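Long-range contacts in DUF3224 domain-containing protein (Shewanella oneidensis, PDB 2OOJ), which is of unknown function but belongs to the DUF3224 family, whose members are grouped with the allene oxide cyclase-like beta-barrels: residues 9-14 with 125-130; 33-38 with 49-54; 68-73 with 81-86. All blocks are in the same frame, centred on the assembly; numbering follows the deposited sequence. Where two conformers were deposited one is given.

In the fold
All three contacts pair antiparallel strands of one curled sheet, consistent with the barrel fold of the family's clan. Interaction 1 joins strands near the two chain ends, and the other two are nested within the loop it closes. Strand 5-18 of interaction 1 lies beside strand 29-39 of interaction 2, and Lys14 N stands 2.8 Å from Asp36 O. Strand 43-55 passes the sheet on to strand 62-71. The centres of interactions 2 and 3 are about 11 Å apart, bridged by a salt bridge of 2.7 Å between Lys37 NZ and Glu68 OE2. Both touch the second subunit, and an acetate ion, probably from the crystallisation liquor, lies about 3 Å from the Glu50 side chain (nearest atoms).

Interaction 1: 9-14 with 125-130; sequences GKFDVK and HFYEFS
Gly9 and Tyr127 form an antiparallel hydrogen-bonded pair: Tyr127 N donates to Gly9 O at 2.8 Å, and Gly9 N returns a bond to Tyr127 O. Two residues on, Phe11 N donates to His125 O at 3.1 Å. Beyond it the strands diverge, and a water bridges them, donating to Phe11 O and accepting from His125 N.

The aromatic contacts gather on the face that carries Phe11, His125 and Tyr127. The Tyr127 ring folds back over its partner because CG sits between the backbone N and the carbonyl carbon (chi1 65°), which lays one ring face on Gly9, with Gly9 N 3.5 Å above the plane. Glycine suits the place, since the phenol lies where a side chain would begin. His125 CB rests over one face of the Phe11 ring, 3.7 Å from its centroid, a CH-pi contact; the imidazole is displaced to the side, its plane 25° from that of the phenyl ring, so CB does most of the touching.

On the other face, Lys10 and Phe126 run side by side, with Lys10 CG 3.7 Å from Phe126 CE2. The extended aliphatic chain of the lysine lines the ring.

With one face on Gly9 and its OH bonded to Tyr40 O and Leu43 N, the Tyr127 phenol is fixed in tilt and ties this strand pair to the turn between strands 29-39 and 43-55.

Interaction 2: 33-38 with 49-54; sequences MALDKT and GEMLSA
Met33 and Met51, both selenomethionine, face each other as an antiparallel hydrogen-bonded pair, and Leu35 with Gly49 repeats the pattern two residues on. Each pair makes two backbone bonds, the shortest from Leu35 N to Gly49 O at 2.7 Å, with its donor standing above the carbonyl plane. Together they make the regular core of the hairpin formed by strands 29-39 and 43-55.

The tight part lies on the face of Leu35 and Met51. Met51 sends CG away from its backbone N (chi1 171°), and its chain then bends at the last torsion, bringing CE to 3.5 Å from Leu35 CD2; the two side chains cross at about a right angle. Leu35 CB packs directly on the backbone carbonyl of Gly49, 3.5 Å from Gly49 O. Ala66 of strand 62-71 and Leu15 of strand 5-18 flank this apolar patch.

Toward Met33 the packing is looser. Its chain runs alongside that of Met51, and in one of its two deposited conformers Met33 CE comes to 3.8 Å from Met51 CE, a contact that is doubtful because the other conformer may not make it; both residues are partly exposed. Long, flexible, unbranched side chains suit such a margin.

The opposite face, with Ala34 and Glu50, is buried and carries one carboxylate. Glu50 CB lies 3.3 Å from Met33 O, while small Ala34 beside it accommodates Tyr21 of the second subunit. The carboxylate of Glu50 forms a salt bridge with Arg32 through OE1, and OE2 accepts a bond from Tyr21 N of the second subunit. Glu18 stands close to OE1, so Arg32 probably offsets both acids.

The hairpin thus separates an apolar face of selenoether and leucine contacts from one where a buried carboxylate gains partners in both subunits.

Interaction 3: 68-73 with 81-86; sequences EQVVGK and FVLQHF
Glu68 opens the contact with backbone and side chain together. Its N donates to Leu83 O, and its O accepts from Leu83 N at 2.9 Å. With CG between the backbone N and the carbonyl carbon (chi1 62°) and the chain extended beyond, the side chain runs alongside Leu83, CG packing on Leu83 CB, and delivers its carboxylate to the edge of the His85 ring. There His85 NE2 donates at 2.7 Å to Glu68 OE2, which receives the somewhat bent bond (143° at the hydrogen) on its anti lone pair; the carboxylate and imidazole planes are only 19° apart. Lys37 makes a salt bridge to the same oxygen, Ser47 OG bonds OE1, and Tyr64 OH is hydrogen-bonded to His85 ND1. Shortening Glu68 to an alanine would remove the carboxylate and would probably leave the Lys37 ammonium without its counter-charge and the His85 ring, deprived of its acceptor at NE2, freer to turn.

Gln69 points to the other face, where Val82 CG2 lies 3.7 Å from Gln69 OE1. Its chain bends back, letting NE2 donate to Val70 O, while OE1 accepts from Val25 N of the second subunit; an amide suits this spot because it can serve both.

Val70 returns to the face of Glu68. Its N donates to Phe81 O at 2.8 Å, and Val70 O accepts from Phe81 N as well as from Gln69 NE2, the two donors coming from opposite faces of the carbonyl. Val70 CB sits over one face of the Phe81 ring, 4.0 Å from its centroid, and CG2 meets Leu83 CD1.

A branched valine thus packs against a flat ring, while Lys37 NZ and His85 NE2 on Glu68 OE2, with Ser47 on OE1, fix the carboxylate's orientation.

Interaction 1: 9-14 with 125-130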
loop_
_atom_site.group_PDB
_atom_site.type_symbol
_atom_site.label_atom_id
_atom_site.label_comp_id
_atom_site.label_asym_id
_atom_site.label_seq_id
_atom_site.Cartn_x
_atom_site.Cartn_y
_atom_site.Cartn_z
ATOM N N GLY B 9 7.651 -5.594 21.103
ATOM C CA GLY B 9 7.774 -7.050 21.114
ATOM C C GLY B 9 8.335 -7.589 19.818
ATOM O O GLY B 9 8.518 -6.833 18.877
ATOM N N LYS B 10 8.614 -8.889 19.794
ATOM C CA LYS B 10 9.216 -9.546 18.634
ATOM C C LYS B 10 8.138 -9.936 17.632
ATOM O O LYS B 10 7.002 -10.154 17.990
ATOM C CB LYS B 10 9.954 -10.807 19.088
ATOM C CG LYS B 10 11.036 -10.496 20.105
ATOM C CD LYS B 10 11.901 -11.707 20.450
ATOM C CE LYS B 10 13.136 -11.214 21.228
ATOM N NZ LYS B 10 14.066 -12.314 21.648
ATOM N N PHE B 11 8.483 -9.985 16.362
ATOM C CA PHE B 11 7.678 -10.728 15.408
ATOM C C PHE B 11 8.563 -11.434 14.369
ATOM O O PHE B 11 9.676 -11.013 14.125
ATOM C CB PHE B 11 6.633 -9.844 14.733
ATOM C CG PHE B 11 7.188 -8.854 13.771
ATOM C CD1 PHE B 11 7.627 -7.616 14.197
ATOM C CD2 PHE B 11 7.255 -9.146 12.417
ATOM C CE1 PHE B 11 8.105 -6.692 13.287
ATOM C CE2 PHE B 11 7.766 -8.240 11.492
ATOM C CZ PHE B 11 8.185 -7.012 11.917
ATOM N N ASP B 12 8.058 -12.523 13.799
ATOM C CA ASP B 12 8.714 -13.201 12.675
ATOM C C ASP B 12 7.775 -13.142 11.498
ATOM O O ASP B 12 6.592 -13.111 11.684
ATOM C CB ASP B 12 8.998 -14.660 13.066
ATOM C CG ASP B 12 9.870 -14.753 14.304
ATOM O OD1 ASP B 12 10.716 -13.829 14.529
ATOM O OD2 ASP B 12 9.688 -15.723 15.051
ATOM N N VAL B 13 8.311 -13.071 10.297
ATOM C CA VAL B 13 7.501 -13.064 9.093
ATOM C C VAL B 13 8.053 -14.067 8.094
ATOM O O VAL B 13 9.263 -14.237 8.004
ATOM C CB VAL B 13 7.415 -11.658 8.458
ATOM C CG1 VAL B 13 8.780 -11.139 8.166
ATOM C CG2 VAL B 13 6.545 -11.706 7.196
ATOM N N LYS B 14 7.144 -14.756 7.400
ATOM C CA LYS B 14 7.466 -15.600 6.254
ATOM C C LYS B 14 6.825 -15.024 5.010
ATOM O O LYS B 14 5.611 -14.833 4.974
ATOM C CB LYS B 14 6.912 -16.994 6.463
ATOM C CG LYS B 14 7.310 -18.003 5.374
ATOM C CD LYS B 14 6.366 -19.212 5.426
ATOM C CE LYS B 14 6.766 -20.307 4.442
ATOM N NZ LYS B 14 5.911 -21.524 4.594
ATOM N N HIS B 125 13.344 -8.877 14.216
ATOM C CA HIS B 125 12.357 -7.816 14.026
ATOM C C HIS B 125 11.551 -7.594 15.270
ATOM O O HIS B 125 11.176 -8.563 15.942
ATOM C CB HIS B 125 11.403 -8.163 12.902
ATOM C CG HIS B 125 12.020 -8.046 11.562
ATOM N ND1 HIS B 125 12.397 -6.833 11.029
ATOM C CD2 HIS B 125 12.405 -8.990 10.677
ATOM C CE1 HIS B 125 12.960 -7.036 9.848
ATOM N NE2 HIS B 125 12.981 -8.337 9.615
ATOM N N PHE B 126 11.276 -6.316 15.528
ATOM C CA PHE B 126 10.495 -5.870 16.656
ATOM C C PHE B 126 9.431 -4.923 16.144
ATOM O O PHE B 126 9.672 -4.123 15.228
ATOM C CB PHE B 126 11.363 -5.115 17.671
ATOM C CG PHE B 126 12.252 -6.008 18.477
ATOM C CD1 PHE B 126 13.453 -6.420 17.970
ATOM C CD2 PHE B 126 11.876 -6.430 19.735
ATOM C CE1 PHE B 126 14.266 -7.252 18.703
ATOM C CE2 PHE B 126 12.689 -7.253 20.464
ATOM C CZ PHE B 126 13.881 -7.677 19.935
ATOM N N TYR B 127 8.295 -4.985 16.781
ATOM C CA TYR B 127 7.211 -4.020 16.555
ATOM C C TYR B 127 7.160 -3.063 17.746
ATOM O O TYR B 127 7.461 -3.450 18.888
ATOM C CB TYR B 127 5.863 -4.745 16.397
ATOM C CG TYR B 127 5.403 -5.464 17.633
ATOM C CD1 TYR B 127 4.665 -4.800 18.631
ATOM C CD2 TYR B 127 5.646 -6.822 17.791
ATOM C CE1 TYR B 127 4.260 -5.473 19.751
ATOM C CE2 TYR B 127 5.272 -7.489 18.924
ATOM C CZ TYR B 127 4.554 -6.814 19.903
ATOM O OH TYR B 127 4.177 -7.503 21.026
ATOM N N GLU B 128 6.796 -1.810 17.461
ATOM C CA GLU B 128 6.495 -0.808 18.446
ATOM C C GLU B 128 5.099 -0.304 18.080
ATOM O O GLU B 128 4.934 0.325 17.054
ATOM C CB GLU B 128 7.507 0.326 18.410
ATOM C CG GLU B 128 8.929 -0.035 18.889
ATOM C CD GLU B 128 9.854 -0.616 17.794
ATOM O OE1 GLU B 128 9.898 -0.096 16.663
ATOM O OE2 GLU B 128 10.569 -1.595 18.087
ATOM N N PHE B 129 4.101 -0.622 18.901
ATOM C CA PHE B 129 2.697 -0.420 18.525
ATOM C C PHE B 129 2.072 0.572 19.479
ATOM O O PHE B 129 2.011 0.304 20.673
ATOM C CB PHE B 129 1.980 -1.798 18.527
ATOM C CG PHE B 129 0.553 -1.774 18.039
ATOM C CD1 PHE B 129 0.136 -0.925 17.017
ATOM C CD2 PHE B 129 -0.363 -2.669 18.543
ATOM C CE1 PHE B 129 -1.183 -0.947 16.574
ATOM C CE2 PHE B 129 -1.669 -2.683 18.089
ATOM C CZ PHE B 129 -2.062 -1.823 17.095
ATOM N N SER B 130 1.697 1.745 18.947
ATOM C CA SER B 130 1.040 2.793 19.712
ATOM C C SER B 130 -0.441 2.781 19.394
ATOM O O SER B 130 -0.844 3.024 18.258
ATOM C CB SER B 130 1.655 4.156 19.377
ATOM O OG SER B 130 3.052 4.036 19.439
HETATM O O HOH W 1 12.338 -11.404 12.957
#

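Interaction 2: 33-38 with 49-54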
loop_
_atom_site.group_PDB
_atom_site.type_symbol
_atom_site.label_atom_id
_atom_site.label_comp_id
_atom_site.label_asym_id
_atom_site.label_seq_id
_atom_site.Cartn_x
_atom_site.Cartn_y
_atom_site.Cartn_z
HETATM N N MSE B 33 3.696 -11.117 -2.790
HETATM C CA MSE B 33 4.019 -12.153 -1.848
HETATM C C MSE B 33 2.912 -12.383 -0.863
HETATM O O MSE B 33 2.091 -11.504 -0.589
HETATM C CB MSE B 33 5.312 -11.802 -1.145
HETATM C CG MSE B 33 6.467 -11.852 -2.103
HETATM SE SE MSE B 33 8.002 -12.568 -1.289
HETATM C CE MSE B 33 8.660 -10.997 -0.617
ATOM N N ALA B 34 2.852 -13.614 -0.385
ATOM C CA ALA B 34 1.950 -13.958 0.683
ATOM C C ALA B 34 2.704 -13.725 1.955
ATOM O O ALA B 34 3.897 -14.029 2.054
ATOM C CB ALA B 34 1.508 -15.422 0.594
ATOM N N LEU B 35 1.996 -13.209 2.952
ATOM C CA LEU B 35 2.615 -12.878 4.224
ATOM C C LEU B 35 2.006 -13.745 5.298
ATOM O O LEU B 35 0.785 -13.791 5.419
ATOM C CB LEU B 35 2.329 -11.427 4.608
ATOM C CG LEU B 35 2.803 -10.226 3.803
ATOM C CD1 LEU B 35 2.444 -8.972 4.614
ATOM C CD2 LEU B 35 4.288 -10.326 3.531
ATOM N N ASP B 36 2.849 -14.361 6.114
ATOM C CA ASP B 36 2.421 -15.086 7.319
ATOM C C ASP B 36 3.306 -14.592 8.463
ATOM O O ASP B 36 4.509 -14.739 8.411
ATOM C CB ASP B 36 2.551 -16.616 7.164
ATOM C CG ASP B 36 1.499 -17.203 6.221
ATOM O OD1 ASP B 36 0.342 -17.376 6.630
ATOM O OD2 ASP B 36 1.814 -17.448 5.044
ATOM N N LYS B 37 2.710 -13.972 9.473
ATOM C CA LYS B 37 3.465 -13.409 10.589
ATOM C C LYS B 37 2.973 -13.929 11.925
ATOM O O LYS B 37 1.813 -14.335 12.062
ATOM C CB LYS B 37 3.338 -11.891 10.674
ATOM C CG LYS B 37 3.826 -11.096 9.533
ATOM C CD LYS B 37 3.956 -9.614 10.021
ATOM C CE LYS B 37 4.094 -8.675 8.858
ATOM N NZ LYS B 37 3.942 -7.251 9.280
ATOM N N THR B 38 3.895 -13.927 12.880
ATOM C CA THR B 38 3.607 -14.188 14.274
ATOM C C THR B 38 4.170 -13.057 15.111
ATOM O O THR B 38 5.321 -12.723 14.989
ATOM C CB THR B 38 4.214 -15.516 14.770
ATOM O OG1 THR B 38 3.782 -16.578 13.914
ATOM C CG2 THR B 38 3.775 -15.794 16.237
ATOM N N GLY B 49 -1.624 -12.016 5.071
ATOM C CA GLY B 49 -2.012 -11.046 4.043
ATOM C C GLY B 49 -1.106 -11.136 2.843
ATOM O O GLY B 49 -0.495 -12.172 2.623
ATOM N N GLU B 50 -1.005 -10.038 2.086
ATOM C CA GLU B 50 -0.147 -9.969 0.947
ATOM C C GLU B 50 0.544 -8.627 0.895
ATOM O O GLU B 50 0.084 -7.664 1.488
ATOM C CB GLU B 50 -0.918 -10.216 -0.347
ATOM C CG GLU B 50 -1.548 -11.580 -0.391
ATOM C CD GLU B 50 -2.194 -11.873 -1.729
ATOM O OE1 GLU B 50 -1.440 -12.192 -2.668
ATOM O OE2 GLU B 50 -3.428 -11.731 -1.846
HETATM N N MSE B 51 1.666 -8.617 0.186
HETATM C CA MSE B 51 2.449 -7.446 -0.096
HETATM C C MSE B 51 2.660 -7.372 -1.599
HETATM O O MSE B 51 2.691 -8.395 -2.289
HETATM C CB MSE B 51 3.793 -7.593 0.596
HETATM C CG MSE B 51 4.827 -6.545 0.228
HETATM SE SE MSE B 51 6.615 -6.992 1.014
HETATM C CE MSE B 51 6.336 -8.682 1.204
ATOM N N LEU B 52 2.797 -6.150 -2.090
ATOM C CA LEU B 52 3.148 -5.839 -3.471
ATOM C C LEU B 52 4.398 -4.988 -3.331
ATOM O O LEU B 52 4.484 -4.187 -2.417
ATOM C CB LEU B 52 2.029 -5.055 -4.148
ATOM C CG LEU B 52 0.661 -5.720 -4.129
ATOM C CD1 LEU B 52 -0.388 -4.752 -4.673
ATOM C CD2 LEU B 52 0.697 -7.059 -4.914
ATOM N N SER B 53 5.392 -5.206 -4.188
ATOM C CA SER B 53 6.638 -4.474 -4.111
ATOM C C SER B 53 7.096 -4.020 -5.496
ATOM O O SER B 53 6.777 -4.624 -6.511
ATOM C CB SER B 53 7.722 -5.355 -3.501
ATOM O OG SER B 53 7.874 -6.501 -4.273
ATOM N N ALA B 54 7.838 -2.935 -5.520
ATOM C CA ALA B 54 8.564 -2.515 -6.699
ATOM C C ALA B 54 9.993 -2.182 -6.281
ATOM O O ALA B 54 10.218 -1.214 -5.557
ATOM C CB ALA B 54 7.886 -1.285 -7.305
#

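Interaction 3: 68-73 with 81-86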
loop_
_atom_site.group_PDB
_atom_site.type_symbol
_atom_site.label_atom_id
_atom_site.label_comp_id
_atom_site.label_asym_id
_atom_site.label_seq_id
_atom_site.Cartn_x
_atom_site.Cartn_y
_atom_site.Cartn_z
ATOM N N GLU B 68 -2.731 -6.910 5.913
ATOM C CA GLU B 68 -2.743 -8.135 6.657
ATOM C C GLU B 68 -3.860 -8.109 7.681
ATOM O O GLU B 68 -4.126 -7.098 8.278
ATOM C CB GLU B 68 -1.397 -8.406 7.332
ATOM C CG GLU B 68 -0.972 -7.391 8.325
ATOM C CD GLU B 68 0.423 -7.634 8.927
ATOM O OE1 GLU B 68 0.653 -8.704 9.517
ATOM O OE2 GLU B 68 1.278 -6.723 8.862
ATOM N N GLN B 69 -4.476 -9.268 7.866
ATOM C CA GLN B 69 -5.447 -9.514 8.922
ATOM C C GLN B 69 -4.738 -10.179 10.110
ATOM O O GLN B 69 -4.150 -11.290 9.979
ATOM C CB GLN B 69 -6.535 -10.436 8.370
ATOM C CG GLN B 69 -7.626 -10.867 9.349
ATOM C CD GLN B 69 -8.545 -9.800 9.758
ATOM O OE1 GLN B 69 -9.482 -9.462 9.027
ATOM N NE2 GLN B 69 -8.333 -9.263 10.970
ATOM N N VAL B 70 -4.802 -9.495 11.239
ATOM C CA VAL B 70 -4.247 -9.946 12.510
ATOM C C VAL B 70 -5.345 -10.518 13.402
ATOM O O VAL B 70 -6.473 -9.957 13.523
ATOM C CB VAL B 70 -3.542 -8.789 13.239
ATOM C CG1 VAL B 70 -2.826 -9.287 14.503
ATOM C CG2 VAL B 70 -2.545 -8.077 12.255
ATOM N N VAL B 71 -5.006 -11.636 14.043
ATOM C CA VAL B 71 -5.907 -12.298 14.988
ATOM C C VAL B 71 -5.107 -12.739 16.196
ATOM O O VAL B 71 -4.082 -13.414 16.074
ATOM C CB VAL B 71 -6.601 -13.531 14.341
ATOM C CG1 VAL B 71 -7.615 -14.118 15.280
ATOM C CG2 VAL B 71 -7.244 -13.139 13.046
ATOM N N GLY B 72 -5.573 -12.367 17.365
ATOM C CA GLY B 72 -4.856 -12.681 18.583
ATOM C C GLY B 72 -5.264 -11.826 19.738
ATOM O O GLY B 72 -6.415 -11.393 19.852
ATOM N N LYS B 73 -4.294 -11.556 20.602
ATOM C CA LYS B 73 -4.552 -10.854 21.833
ATOM C C LYS B 73 -3.657 -9.626 21.908
ATOM O O LYS B 73 -2.483 -9.691 21.558
ATOM C CB LYS B 73 -4.278 -11.777 23.031
ATOM C CG LYS B 73 -5.382 -12.765 23.298
ATOM C CD LYS B 73 -5.138 -13.482 24.627
ATOM C CE LYS B 73 -6.119 -14.624 24.782
ATOM N NZ LYS B 73 -5.868 -15.395 26.039
ATOM N N PHE B 81 -7.758 -7.265 13.939
ATOM C CA PHE B 81 -7.752 -6.001 13.231
ATOM C C PHE B 81 -6.940 -6.171 11.955
ATOM O O PHE B 81 -6.239 -7.184 11.776
ATOM C CB PHE B 81 -7.185 -4.889 14.128
ATOM C CG PHE B 81 -5.846 -5.207 14.704
ATOM C CD1 PHE B 81 -5.736 -5.932 15.872
ATOM C CD2 PHE B 81 -4.686 -4.775 14.071
ATOM C CE1 PHE B 81 -4.486 -6.239 16.406
ATOM C CE2 PHE B 81 -3.453 -5.051 14.600
ATOM C CZ PHE B 81 -3.354 -5.798 15.775
ATOM N N VAL B 82 -7.025 -5.167 11.085
ATOM C CA VAL B 82 -6.222 -5.138 9.853
ATOM C C VAL B 82 -5.141 -4.084 9.936
ATOM O O VAL B 82 -5.404 -2.964 10.347
ATOM C CB VAL B 82 -7.109 -4.884 8.603
ATOM C CG1 VAL B 82 -6.253 -4.616 7.281
ATOM C CG2 VAL B 82 -8.033 -6.099 8.402
ATOM N N LEU B 83 -3.933 -4.461 9.507
ATOM C CA LEU B 83 -2.834 -3.529 9.329
ATOM C C LEU B 83 -2.571 -3.243 7.842
ATOM O O LEU B 83 -2.615 -4.139 7.030
ATOM C CB LEU B 83 -1.571 -4.072 9.975
ATOM C CG LEU B 83 -1.447 -4.082 11.504
ATOM C CD1 LEU B 83 -0.271 -4.948 11.935
ATOM C CD2 LEU B 83 -1.304 -2.643 11.996
ATOM N N GLN B 84 -2.300 -1.973 7.528
ATOM C CA GLN B 84 -2.094 -1.491 6.162
ATOM C C GLN B 84 -0.811 -0.755 6.106
ATOM O O GLN B 84 -0.590 0.147 6.930
ATOM C CB GLN B 84 -3.255 -0.589 5.733
ATOM C CG GLN B 84 -3.204 -0.186 4.216
ATOM C CD GLN B 84 -4.503 0.439 3.757
ATOM O OE1 GLN B 84 -5.554 -0.201 3.801
ATOM N NE2 GLN B 84 -4.434 1.671 3.271
ATOM N N HIS B 85 0.071 -1.198 5.197
ATOM C CA HIS B 85 1.425 -0.701 5.067
ATOM C C HIS B 85 1.666 0.089 3.771
ATOM O O HIS B 85 1.244 -0.297 2.685
ATOM C CB HIS B 85 2.455 -1.853 4.986
ATOM C CG HIS B 85 2.318 -2.930 6.017
ATOM N ND1 HIS B 85 3.415 -3.430 6.682
ATOM C CD2 HIS B 85 1.260 -3.672 6.428
ATOM C CE1 HIS B 85 3.036 -4.428 7.462
ATOM N NE2 HIS B 85 1.728 -4.582 7.342
ATOM N N PHE B 86 2.453 1.151 3.875
ATOM C CA PHE B 86 2.924 1.852 2.714
ATOM C C PHE B 86 4.329 2.266 3.057
ATOM O O PHE B 86 4.524 3.030 3.992
ATOM C CB PHE B 86 2.061 3.067 2.479
ATOM C CG PHE B 86 2.495 3.965 1.346
ATOM C CD1 PHE B 86 3.471 4.923 1.532
ATOM C CD2 PHE B 86 1.816 3.927 0.139
ATOM C CE1 PHE B 86 3.814 5.804 0.500
ATOM C CE2 PHE B 86 2.129 4.805 -0.904
ATOM C CZ PHE B 86 3.145 5.737 -0.722
#